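Local coordinates for hypothetical protein PA3352 (PDB 2FUP), which is a putative flagella synthesis protein of the FlgN family, probably acting as a chaperone in the export and assembly of flagellar components, at residues L23-V26 against D27-F30. Numbering follows the deposited sequence.
Sequences LQLV and DEEF
L25 and E28 run side by side in the same direction on one flank of helix 7-34, and their ends come together where CD2 of L25 lies 4.0 Å from OE1 of E28. It is a loose contact of a methyl group with a carboxylate oxygen. E28 gets there with CG anti to its backbone N (chi1 -177°) and an extended chain that carries the carboxylate outward from the helix, leaning slightly back toward L25; L25 swings CG beside its own backbone N (chi1 -66°). Round the helix, four successive backbone hydrogen bonds join the two turns: D27 N to L23 O (3.0 Å), E28 N to Q24 O (2.8 Å), E29 N to L25 O (2.9 Å) and F30 N to V26 O (2.9 Å). Each CB of the later turn also rests near a carbonyl oxygen of the earlier one, as with E29 CB at 3.4 Å from L25 O.

OE1 of the buried E29 forms a salt bridge with K48 NZ, and OE2 accepts a hydrogen bond from N112 ND2, charge compensation that would favour the ionised carboxylate. N112 also donates to V26 O, which thereby serves two donors, and R111 makes a cation-pi contact with the ring of F30. L23 and V26 pack on helix 88-114 through R104, C105 and A108, whereas L25 and E28 reach helix 39-68 at L51 and L44. The repeated N-H...O=C bonding from residue i+4 to residue i is that of an alpha helix, packed here against helices 39-68 and 88-114 in the all-helical bundle of this FlgN-family protein.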
# COMPACT_ATOMS: atom_id res chain seq x y z
N LEU A 23 -2.96 -8.07 -0.20
CA LEU A 23 -2.49 -9.14 0.68
C LEU A 23 -3.33 -10.40 0.47
O LEU A 23 -2.82 -11.51 0.47
CB LEU A 23 -2.55 -8.62 2.12
CG LEU A 23 -2.00 -9.53 3.17
CD1 LEU A 23 -0.54 -9.90 2.93
CD2 LEU A 23 -2.23 -8.90 4.58
N GLN A 24 -4.66 -10.24 0.39
CA GLN A 24 -5.53 -11.37 0.16
C GLN A 24 -5.24 -12.09 -1.19
O GLN A 24 -5.21 -13.32 -1.29
CB GLN A 24 -6.96 -10.91 0.20
CG GLN A 24 -7.39 -10.54 1.62
CD GLN A 24 -8.66 -9.76 1.74
OE1 GLN A 24 -9.58 -9.95 0.96
NE2 GLN A 24 -8.76 -8.90 2.77
N LEU A 25 -5.02 -11.28 -2.25
CA LEU A 25 -4.65 -11.88 -3.53
C LEU A 25 -3.30 -12.60 -3.49
O LEU A 25 -3.10 -13.63 -4.14
CB LEU A 25 -4.66 -10.84 -4.66
CG LEU A 25 -6.00 -10.22 -5.05
CD1 LEU A 25 -5.79 -9.08 -6.02
CD2 LEU A 25 -6.93 -11.30 -5.60
N VAL A 26 -2.34 -12.03 -2.75
CA VAL A 26 -1.06 -12.74 -2.58
C VAL A 26 -1.20 -14.07 -1.81
O VAL A 26 -0.59 -15.10 -2.13
CB VAL A 26 0.00 -11.83 -1.91
CG1 VAL A 26 1.30 -12.63 -1.66
CG2 VAL A 26 0.28 -10.69 -2.77
N ASP A 27 -2.07 -14.09 -0.81
CA ASP A 27 -2.35 -15.32 -0.09
C ASP A 27 -3.10 -16.31 -1.01
O ASP A 27 -2.87 -17.54 -0.98
CB ASP A 27 -3.27 -15.03 1.09
CG ASP A 27 -3.59 -16.29 1.89
OD1 ASP A 27 -2.62 -16.88 2.38
OD2 ASP A 27 -4.81 -16.63 2.07
N GLU A 28 -4.01 -15.79 -1.84
CA GLU A 28 -4.76 -16.63 -2.75
C GLU A 28 -3.74 -17.30 -3.74
O GLU A 28 -3.84 -18.46 -4.13
CB GLU A 28 -5.83 -15.81 -3.47
CG GLU A 28 -6.68 -16.63 -4.37
CD GLU A 28 -7.97 -15.92 -4.81
OE1 GLU A 28 -8.23 -14.83 -4.24
OE2 GLU A 28 -8.67 -16.40 -5.75
N GLU A 29 -2.79 -16.47 -4.20
CA GLU A 29 -1.74 -16.99 -5.06
C GLU A 29 -0.85 -18.08 -4.39
O GLU A 29 -0.52 -19.07 -5.00
CB GLU A 29 -0.92 -15.80 -5.58
CG GLU A 29 0.24 -16.16 -6.47
CD GLU A 29 1.03 -14.90 -6.81
OE1 GLU A 29 0.58 -14.11 -7.68
OE2 GLU A 29 2.06 -14.66 -6.15
N PHE A 30 -0.50 -17.87 -3.14
CA PHE A 30 0.20 -18.88 -2.34
C PHE A 30 -0.57 -20.18 -2.35
O PHE A 30 -0.02 -21.28 -2.60
CB PHE A 30 0.40 -18.35 -0.92
CG PHE A 30 1.00 -19.30 -0.01
CD1 PHE A 30 2.27 -19.75 -0.23
CD2 PHE A 30 0.29 -19.71 1.11
CE1 PHE A 30 2.85 -20.67 0.66
CE2 PHE A 30 0.84 -20.64 1.99
CZ PHE A 30 2.11 -21.11 1.77